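Local coordinates for protein chitinase (Thermococcus chitonophagus, PDB 5XSW) that probably hydrolyses internal glycosidic links of chitin as an endochitinase, this chain being the C-terminal portion of a longer protein, at residues A[126-140]-A[430-442]. Residues are numbered along the deposited sequence; the frame is centred on the assembly and turned at random.
Sequences NFTLSDLIADPKSYY and DVKRAYDLLSQHW
Tyr140 and His441 lie face to face with almost parallel planes, 7° apart and with ring centroids 3.5 Å from each other, an intimate stack between a residue at the end of segment 126-140 and one near the C-terminal end of helix 421-439. It belongs to an aromatic cluster: Trp442 brings CZ2 to the edge of the tyrosine ring, with its plane steeply inclined, while Tyr139 CD1 lies over the face opposite His441. Trp442 NE1 and, beside the cluster, Tyr139 OH both bond to the carboxylate of Asp452, which links the cluster to the neighbouring Tyr139.

The wider arrangement illustrates how a loop is laid along a helix by a polar grip at one end, an aromatic stack at the other, and apolar packing between them. At the far end, Arg433 reaches side-on to the carbonyl of Phe127: NE donates to Phe127 O at 2.7 Å, and NH2 donates to that same Phe127 O at 2.8 Å. Both bonds lie in the guanidinium plane. The arginine leaves the helix with CG opposite its own nitrogen (chi1 -178°) and runs extended, which carries CD over one face of the Phe127 ring, 4.0 Å from the centroid, as a CH-pi contact. Phe127 meanwhile turns its edge to the helix, with CZ 3.3 Å from Asp430 O. Replacing Arg433 with an alanine would probably leave Phe127 O without these two donors and take the CD methylene off that ring face, freeing the loop end to shift.

Between the two ends, Leu132 CD1 rests on Ala434 and Leu438, and Ile133 CD1 touches Leu438 CD2 at 3.8 Å; Leu132 also touches Val459 of helix 449-461. Beside the stack, a single water accepts from Tyr140 OH at 2.7 Å. That water in turn donates to Leu438 O, 2.9 Å from its oxygen.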
ATOM      1  N   ASN A 126      42.177 -12.589   7.945  1.00 48.82           N
ATOM      2  CA  ASN A 126      43.278 -12.828   7.037  1.00 45.77           C
ATOM      3  C   ASN A 126      43.086 -14.077   6.204  1.00 51.10           C
ATOM      4  O   ASN A 126      43.989 -14.896   6.095  1.00 41.86           O
ATOM      5  CB  ASN A 126      44.606 -12.862   7.813  1.00 60.28           C
ATOM      6  CG  ASN A 126      45.036 -11.460   8.290  1.00 74.72           C
ATOM      7  OD1 ASN A 126      44.764 -10.435   7.625  1.00 74.60           O
ATOM      8  ND2 ASN A 126      45.696 -11.407   9.448  1.00 83.49           N
ATOM      9  N   PHE A 127      41.921 -14.196   5.567  1.00 36.16           N
ATOM     10  CA  PHE A 127      41.730 -15.244   4.584  1.00 32.48           C
ATOM     11  C   PHE A 127      42.587 -15.031   3.349  1.00 31.12           C
ATOM     12  O   PHE A 127      43.075 -13.930   3.079  1.00 38.66           O
ATOM     13  CB  PHE A 127      40.247 -15.339   4.154  1.00 33.25           C
ATOM     14  CG  PHE A 127      39.672 -14.014   3.661  1.00 31.46           C
ATOM     15  CD1 PHE A 127      39.762 -13.645   2.332  1.00 33.45           C
ATOM     16  CD2 PHE A 127      39.041 -13.143   4.561  1.00 35.42           C
ATOM     17  CE1 PHE A 127      39.208 -12.423   1.880  1.00 29.96           C
ATOM     18  CE2 PHE A 127      38.501 -11.921   4.116  1.00 36.97           C
ATOM     19  CZ  PHE A 127      38.593 -11.574   2.786  1.00 25.40           C
ATOM     20  N   THR A 128      42.734 -16.085   2.564  1.00 32.26           N
ATOM     21  CA  THR A 128      43.562 -16.052   1.358  1.00 33.38           C
ATOM     22  C   THR A 128      42.754 -16.325   0.107  1.00 32.19           C
ATOM     23  O   THR A 128      41.571 -16.637   0.202  1.00 37.33           O
ATOM     24  CB  THR A 128      44.690 -17.136   1.441  1.00 40.79           C
ATOM     25  OG1 THR A 128      44.091 -18.417   1.260  1.00 43.71           O
ATOM     26  CG2 THR A 128      45.352 -17.114   2.814  1.00 43.23           C
ATOM     27  N   LEU A 129      43.393 -16.293  -1.058  1.00 33.93           N
ATOM     28  CA  LEU A 129      42.675 -16.464  -2.323  1.00 38.09           C
ATOM     29  C   LEU A 129      41.959 -17.810  -2.405  1.00 45.49           C
ATOM     30  O   LEU A 129      40.841 -17.919  -2.962  1.00 35.26           O
ATOM     31  CB  LEU A 129      43.631 -16.305  -3.509  1.00 31.53           C
ATOM     32  CG  LEU A 129      43.083 -16.367  -4.926  1.00 36.69           C
ATOM     33  CD1 LEU A 129      42.032 -15.235  -5.084  1.00 35.57           C
ATOM     34  CD2 LEU A 129      44.171 -16.209  -5.979  1.00 36.28           C
ATOM     35  N   SER A 130      42.604 -18.839  -1.852  1.00 38.09           N
ATOM     36  CA  SER A 130      42.036 -20.188  -1.817  1.00 34.14           C
ATOM     37  C   SER A 130      40.846 -20.270  -0.892  1.00 31.75           C
ATOM     38  O   SER A 130      40.044 -21.157  -1.030  1.00 37.29           O
ATOM     39  CB  SER A 130      43.082 -21.230  -1.344  1.00 41.67           C
ATOM     40  OG  SER A 130      44.176 -21.209  -2.224  1.00 61.91           O
ATOM     41  N   ASP A 131      40.769 -19.378   0.083  1.00 28.32           N
ATOM     42  CA  ASP A 131      39.626 -19.326   0.944  1.00 31.24           C
ATOM     43  C   ASP A 131      38.402 -18.719   0.178  1.00 37.23           C
ATOM     44  O   ASP A 131      37.282 -18.774   0.676  1.00 34.28           O
ATOM     45  CB  ASP A 131      39.903 -18.498   2.196  1.00 30.59           C
ATOM     46  CG  ASP A 131      40.891 -19.185   3.137  1.00 41.86           C
ATOM     47  OD1 ASP A 131      40.911 -20.419   3.114  1.00 43.59           O
ATOM     48  OD2 ASP A 131      41.610 -18.485   3.885  1.00 37.98           O
ATOM     49  N   LEU A 132      38.645 -18.161  -0.998  1.00 35.97           N
ATOM     50  CA  LEU A 132      37.579 -17.536  -1.781  1.00 33.04           C
ATOM     51  C   LEU A 132      37.182 -18.396  -2.935  1.00 31.53           C
ATOM     52  O   LEU A 132      36.026 -18.449  -3.266  1.00 34.49           O
ATOM     53  CB  LEU A 132      38.004 -16.138  -2.323  1.00 30.38           C
ATOM     54  CG  LEU A 132      38.279 -15.073  -1.282  1.00 33.61           C
ATOM     55  CD1 LEU A 132      38.907 -13.802  -1.924  1.00 32.55           C
ATOM     56  CD2 LEU A 132      37.018 -14.669  -0.483  1.00 33.93           C
ATOM     57  N   ILE A 133      38.147 -19.014  -3.608  1.00 33.47           N
ATOM     58  CA  ILE A 133      37.877 -19.735  -4.846  1.00 32.20           C
ATOM     59  C   ILE A 133      38.146 -21.226  -4.663  1.00 41.91           C
ATOM     60  O   ILE A 133      39.289 -21.653  -4.535  1.00 40.91           O
ATOM     61  CB  ILE A 133      38.705 -19.202  -6.005  1.00 32.73           C
ATOM     62  CG1 ILE A 133      38.451 -17.680  -6.198  1.00 34.47           C
ATOM     63  CG2 ILE A 133      38.444 -20.023  -7.270  1.00 34.85           C
ATOM     64  CD1 ILE A 133      39.048 -17.108  -7.493  1.00 33.38           C
ATOM     65  N   ALA A 134      37.084 -22.015  -4.638  1.00 41.08           N
ATOM     66  CA  ALA A 134      37.208 -23.453  -4.397  1.00 41.34           C
ATOM     67  C   ALA A 134      37.862 -24.119  -5.587  1.00 51.11           C
ATOM     68  O   ALA A 134      38.712 -24.987  -5.451  1.00 49.57           O
ATOM     69  CB  ALA A 134      35.822 -24.078  -4.134  1.00 39.76           C
ATOM     70  N   ASP A 135      37.456 -23.705  -6.776  1.00 42.08           N
ATOM     71  CA  ASP A 135      37.825 -24.431  -7.964  1.00 40.56           C
ATOM     72  C   ASP A 135      38.015 -23.452  -9.113  1.00 43.51           C
ATOM     73  O   ASP A 135      37.088 -23.161  -9.879  1.00 38.84           O
ATOM     74  CB  ASP A 135      36.753 -25.494  -8.240  1.00 38.05           C
ATOM     75  CG  ASP A 135      36.917 -26.206  -9.590  1.00 40.13           C
ATOM     76  OD1 ASP A 135      37.901 -25.990 -10.310  1.00 47.84           O
ATOM     77  OD2 ASP A 135      36.020 -27.024  -9.921  1.00 51.87           O
ATOM     78  N   PRO A 136      39.252 -22.976  -9.277  1.00 38.23           N
ATOM     79  CA  PRO A 136      39.525 -21.954 -10.281  1.00 34.41           C
ATOM     80  C   PRO A 136      39.123 -22.272 -11.704  1.00 40.31           C
ATOM     81  O   PRO A 136      38.722 -21.355 -12.425  1.00 37.83           O
ATOM     82  CB  PRO A 136      41.063 -21.791 -10.195  1.00 40.62           C
ATOM     83  CG  PRO A 136      41.354 -22.078  -8.813  1.00 40.49           C
ATOM     84  CD  PRO A 136      40.427 -23.211  -8.415  1.00 40.08           C
ATOM     85  N   LYS A 137      39.258 -23.512 -12.146  1.00 37.98           N
ATOM     86  CA  LYS A 137      38.935 -23.816 -13.524  1.00 42.05           C
ATOM     87  C   LYS A 137      37.430 -23.588 -13.797  1.00 43.94           C
ATOM     88  O   LYS A 137      37.022 -23.119 -14.878  1.00 46.82           O
ATOM     89  CB  LYS A 137      39.303 -25.262 -13.851  1.00 48.63           C
ATOM     90  CG  LYS A 137      38.905 -25.669 -15.267  1.00 54.56           C
ATOM     91  CD  LYS A 137      39.902 -26.642 -15.900  1.00 72.18           C
ATOM     92  CE  LYS A 137      39.230 -27.964 -16.270  1.00 76.51           C
ATOM     93  NZ  LYS A 137      38.720 -28.705 -15.064  1.00 84.74           N
ATOM     94  N   SER A 138      36.619 -24.003 -12.834  1.00 36.38           N
ATOM     95  CA  SER A 138      35.174 -23.811 -12.918  1.00 43.40           C
ATOM     96  C   SER A 138      34.813 -22.316 -12.695  1.00 33.36           C
ATOM     97  O   SER A 138      34.004 -21.754 -13.416  1.00 37.18           O
ATOM     98  CB  SER A 138      34.482 -24.714 -11.912  1.00 38.77           C
ATOM     99  OG  SER A 138      33.069 -24.510 -11.945  1.00 65.32           O
ATOM    100  N   TYR A 139      35.474 -21.673 -11.743  1.00 34.53           N
ATOM    101  CA  TYR A 139      35.186 -20.296 -11.403  1.00 38.37           C
ATOM    102  C   TYR A 139      35.368 -19.376 -12.617  1.00 42.74           C
ATOM    103  O   TYR A 139      34.525 -18.497 -12.812  1.00 34.19           O
ATOM    104  CB  TYR A 139      36.058 -19.866 -10.224  1.00 32.39           C
ATOM    105  CG  TYR A 139      35.831 -18.481  -9.607  1.00 31.41           C
ATOM    106  CD1 TYR A 139      36.415 -17.335 -10.176  1.00 30.28           C
ATOM    107  CD2 TYR A 139      35.123 -18.336  -8.405  1.00 25.59           C
ATOM    108  CE1 TYR A 139      36.264 -16.047  -9.570  1.00 29.35           C
ATOM    109  CE2 TYR A 139      34.961 -17.077  -7.813  1.00 26.25           C
ATOM    110  CZ  TYR A 139      35.537 -15.947  -8.423  1.00 28.01           C
ATOM    111  OH  TYR A 139      35.407 -14.734  -7.827  1.00 28.30           O
ATOM    112  N   TYR A 140      36.391 -19.615 -13.462  1.00 33.35           N
ATOM    113  CA  TYR A 140      36.710 -18.703 -14.580  1.00 29.46           C
ATOM    114  C   TYR A 140      36.288 -19.242 -15.909  1.00 30.91           C
ATOM    115  O   TYR A 140      36.526 -18.616 -16.916  1.00 38.47           O
ATOM    116  CB  TYR A 140      38.221 -18.353 -14.638  1.00 32.69           C
ATOM    117  CG  TYR A 140      38.713 -17.569 -13.464  1.00 31.17           C
ATOM    118  CD1 TYR A 140      38.402 -16.212 -13.318  1.00 27.72           C
ATOM    119  CD2 TYR A 140      39.503 -18.163 -12.482  1.00 30.47           C
ATOM    120  CE1 TYR A 140      38.864 -15.481 -12.227  1.00 32.71           C
ATOM    121  CE2 TYR A 140      39.933 -17.439 -11.346  1.00 29.94           C
ATOM    122  CZ  TYR A 140      39.623 -16.091 -11.242  1.00 33.45           C
ATOM    123  OH  TYR A 140      40.045 -15.349 -10.160  1.00 30.33           O
ATOM    124  N   ASP A 430      36.851  -7.018   5.270  1.00 28.96           N
ATOM    125  CA  ASP A 430      36.803  -8.288   4.537  1.00 30.62           C
ATOM    126  C   ASP A 430      36.452  -8.124   3.056  1.00 31.22           C
ATOM    127  O   ASP A 430      37.054  -8.754   2.188  1.00 30.12           O
ATOM    128  CB  ASP A 430      35.778  -9.229   5.167  1.00 30.44           C
ATOM    129  CG  ASP A 430      36.281  -9.897   6.451  1.00 42.86           C
ATOM    130  OD1 ASP A 430      37.479  -9.716   6.845  1.00 39.63           O
ATOM    131  OD2 ASP A 430      35.460 -10.628   7.053  1.00 36.87           O
ATOM    132  N   VAL A 431      35.462  -7.270   2.766  1.00 31.31           N
ATOM    133  CA  VAL A 431      35.075  -7.030   1.360  1.00 29.09           C
ATOM    134  C   VAL A 431      36.234  -6.436   0.582  1.00 25.77           C
ATOM    135  O   VAL A 431      36.550  -6.834  -0.553  1.00 28.55           O
ATOM    136  CB  VAL A 431      33.834  -6.062   1.295  1.00 30.27           C
ATOM    137  CG1 VAL A 431      33.636  -5.493  -0.128  1.00 27.58           C
ATOM    138  CG2 VAL A 431      32.562  -6.788   1.829  1.00 29.36           C
ATOM    139  N   LYS A 432      36.887  -5.439   1.186  1.00 27.27           N
ATOM    140  CA  LYS A 432      38.055  -4.843   0.485  1.00 31.28           C
ATOM    141  C   LYS A 432      39.195  -5.840   0.275  1.00 30.74           C
ATOM    142  O   LYS A 432      39.831  -5.908  -0.820  1.00 32.87           O
ATOM    143  CB  LYS A 432      38.593  -3.622   1.258  1.00 36.01           C
ATOM    144  CG  LYS A 432      39.754  -2.956   0.480  1.00 38.35           C
ATOM    145  CD  LYS A 432      40.015  -1.566   0.924  1.00 49.71           C
ATOM    146  CE  LYS A 432      40.948  -0.860  -0.081  1.00 46.63           C
ATOM    147  NZ  LYS A 432      40.987   0.593   0.296  1.00 57.88           N
ATOM    148  N   ARG A 433      39.459  -6.638   1.315  1.00 33.10           N
ATOM    149  CA  ARG A 433      40.494  -7.687   1.158  1.00 34.44           C
ATOM    150  C   ARG A 433      40.117  -8.662   0.071  1.00 31.55           C
ATOM    151  O   ARG A 433      40.950  -9.043  -0.771  1.00 31.98           O
ATOM    152  CB  ARG A 433      40.736  -8.448   2.480  1.00 35.41           C
ATOM    153  CG  ARG A 433      41.852  -9.507   2.346  1.00 35.44           C
ATOM    154  CD  ARG A 433      42.188 -10.177   3.677  1.00 38.70           C
ATOM    155  NE  ARG A 433      43.143 -11.288   3.515  1.00 42.20           N
ATOM    156  CZ  ARG A 433      44.470 -11.154   3.557  1.00 43.63           C
ATOM    157  NH1 ARG A 433      45.016  -9.958   3.757  1.00 35.21           N
ATOM    158  NH2 ARG A 433      45.252 -12.218   3.407  1.00 37.00           N
ATOM    159  N   ALA A 434      38.835  -9.063   0.034  1.00 29.35           N
ATOM    160  CA  ALA A 434      38.433  -9.981  -1.035  1.00 26.57           C
ATOM    161  C   ALA A 434      38.562  -9.327  -2.417  1.00 26.78           C
ATOM    162  O   ALA A 434      38.990  -9.940  -3.414  1.00 28.06           O
ATOM    163  CB  ALA A 434      36.935 -10.488  -0.775  1.00 28.45           C
ATOM    164  N   TYR A 435      38.129  -8.072  -2.494  1.00 29.92           N
ATOM    165  CA  TYR A 435      38.305  -7.338  -3.756  1.00 32.01           C
ATOM    166  C   TYR A 435      39.820  -7.349  -4.221  1.00 28.28           C
ATOM    167  O   TYR A 435      40.168  -7.672  -5.369  1.00 28.98           O
ATOM    168  CB  TYR A 435      37.802  -5.904  -3.579  1.00 28.20           C
ATOM    169  CG  TYR A 435      38.230  -5.021  -4.704  1.00 35.85           C
ATOM    170  CD1 TYR A 435      37.433  -4.903  -5.856  1.00 30.49           C
ATOM    171  CD2 TYR A 435      39.468  -4.340  -4.656  1.00 30.62           C
ATOM    172  CE1 TYR A 435      37.832  -4.131  -6.922  1.00 28.87           C
ATOM    173  CE2 TYR A 435      39.885  -3.578  -5.727  1.00 31.27           C
ATOM    174  CZ  TYR A 435      39.065  -3.474  -6.851  1.00 33.39           C
ATOM    175  OH  TYR A 435      39.451  -2.701  -7.920  1.00 29.34           O
ATOM    176  N   ASP A 436      40.688  -7.000  -3.284  1.00 30.82           N
ATOM    177  CA  ASP A 436      42.156  -6.960  -3.557  1.00 34.30           C
ATOM    178  C   ASP A 436      42.653  -8.314  -4.079  1.00 33.02           C
ATOM    179  O   ASP A 436      43.277  -8.373  -5.148  1.00 33.86           O
ATOM    180  CB  ASP A 436      42.916  -6.533  -2.290  1.00 38.05           C
ATOM    181  CG  ASP A 436      42.724  -5.075  -1.961  1.00 42.01           C
ATOM    182  OD1 ASP A 436      42.456  -4.317  -2.923  1.00 40.14           O
ATOM    183  OD2 ASP A 436      42.821  -4.694  -0.759  1.00 42.49           O
ATOM    184  N   LEU A 437      42.309  -9.419  -3.402  1.00 29.90           N
ATOM    185  CA  LEU A 437      42.772 -10.717  -3.888  1.00 27.52           C
ATOM    186  C   LEU A 437      42.202 -11.112  -5.216  1.00 33.27           C
ATOM    187  O   LEU A 437      42.877 -11.704  -6.083  1.00 27.82           O
ATOM    188  CB  LEU A 437      42.460 -11.827  -2.852  1.00 31.17           C
ATOM    189  CG  LEU A 437      43.114 -11.512  -1.495  1.00 39.64           C
ATOM    190  CD1 LEU A 437      42.690 -12.479  -0.341  1.00 36.19           C
ATOM    191  CD2 LEU A 437      44.661 -11.484  -1.663  1.00 38.34           C
ATOM    192  N   LEU A 438      40.915 -10.842  -5.396  1.00 34.91           N
ATOM    193  CA  LEU A 438      40.274 -11.232  -6.661  1.00 26.95           C
ATOM    194  C   LEU A 438      40.722 -10.356  -7.792  1.00 25.10           C
ATOM    195  O   LEU A 438      40.757 -10.802  -8.943  1.00 29.37           O
ATOM    196  CB  LEU A 438      38.723 -11.184  -6.522  1.00 27.24           C
ATOM    197  CG  LEU A 438      38.159 -12.229  -5.555  1.00 28.93           C
ATOM    198  CD1 LEU A 438      36.606 -12.025  -5.349  1.00 26.82           C
ATOM    199  CD2 LEU A 438      38.445 -13.659  -6.034  1.00 30.98           C
ATOM    200  N   SER A 439      41.090  -9.121  -7.484  1.00 29.31           N
ATOM    201  CA  SER A 439      41.532  -8.214  -8.592  1.00 33.19           C
ATOM    202  C   SER A 439      42.792  -8.705  -9.317  1.00 37.24           C
ATOM    203  O   SER A 439      42.989  -8.405 -10.492  1.00 30.24           O
ATOM    204  CB  SER A 439      41.784  -6.801  -8.084  1.00 33.52           C
ATOM    205  OG  SER A 439      42.875  -6.694  -7.147  1.00 34.47           O
ATOM    206  N   GLN A 440      43.622  -9.492  -8.622  1.00 37.70           N
ATOM    207  CA  GLN A 440      44.958  -9.884  -9.152  1.00 31.88           C
ATOM    208  C   GLN A 440      44.802 -10.651 -10.448  1.00 34.71           C
ATOM    209  O   GLN A 440      45.542 -10.429 -11.396  1.00 37.50           O
ATOM    210  CB  GLN A 440      45.739 -10.687  -8.095  1.00 36.09           C
ATOM    211  CG  GLN A 440      46.133  -9.815  -6.880  1.00 35.64           C
ATOM    212  CD  GLN A 440      47.097  -8.711  -7.244  1.00 45.02           C
ATOM    213  OE1 GLN A 440      47.957  -8.886  -8.122  1.00 44.15           O
ATOM    214  NE2 GLN A 440      46.946  -7.544  -6.597  1.00 51.57           N
ATOM    215  N   HIS A 441      43.765 -11.473 -10.553  1.00 36.66           N
ATOM    216  CA  HIS A 441      43.539 -12.262 -11.770  1.00 34.05           C
ATOM    217  C   HIS A 441      43.405 -11.371 -13.012  1.00 34.80           C
ATOM    218  O   HIS A 441      43.732 -11.796 -14.109  1.00 33.73           O
ATOM    219  CB  HIS A 441      42.287 -13.143 -11.578  1.00 31.93           C
ATOM    220  CG  HIS A 441      41.954 -14.005 -12.750  1.00 31.38           C
ATOM    221  ND1 HIS A 441      42.448 -15.282 -12.889  1.00 34.95           N
ATOM    222  CD2 HIS A 441      41.190 -13.779 -13.845  1.00 30.83           C
ATOM    223  CE1 HIS A 441      41.999 -15.813 -14.015  1.00 34.77           C
ATOM    224  NE2 HIS A 441      41.225 -14.927 -14.608  1.00 33.51           N
ATOM    225  N   TRP A 442      42.948 -10.132 -12.830  1.00 33.30           N
ATOM    226  CA  TRP A 442      42.594  -9.293 -13.986  1.00 32.94           C
ATOM    227  C   TRP A 442      43.638  -8.189 -14.168  1.00 38.11           C
ATOM    228  O   TRP A 442      43.468  -7.309 -15.001  1.00 40.77           O
ATOM    229  CB  TRP A 442      41.185  -8.638 -13.814  1.00 32.50           C
ATOM    230  CG  TRP A 442      40.093  -9.654 -13.487  1.00 26.70           C
ATOM    231  CD1 TRP A 442      39.498  -9.828 -12.293  1.00 25.53           C
ATOM    232  CD2 TRP A 442      39.537 -10.629 -14.369  1.00 32.12           C
ATOM    233  NE1 TRP A 442      38.579 -10.854 -12.355  1.00 28.41           N
ATOM    234  CE2 TRP A 442      38.589 -11.375 -13.617  1.00 28.40           C
ATOM    235  CE3 TRP A 442      39.763 -10.970 -15.709  1.00 35.01           C
ATOM    236  CZ2 TRP A 442      37.875 -12.443 -14.148  1.00 25.69           C
ATOM    237  CZ3 TRP A 442      39.030 -12.015 -16.259  1.00 34.18           C
ATOM    238  CH2 TRP A 442      38.083 -12.747 -15.471  1.00 28.64           C
TER
HETATM  239  O   HOH W   1      38.985 -12.919  -9.876  1.00 28.81           O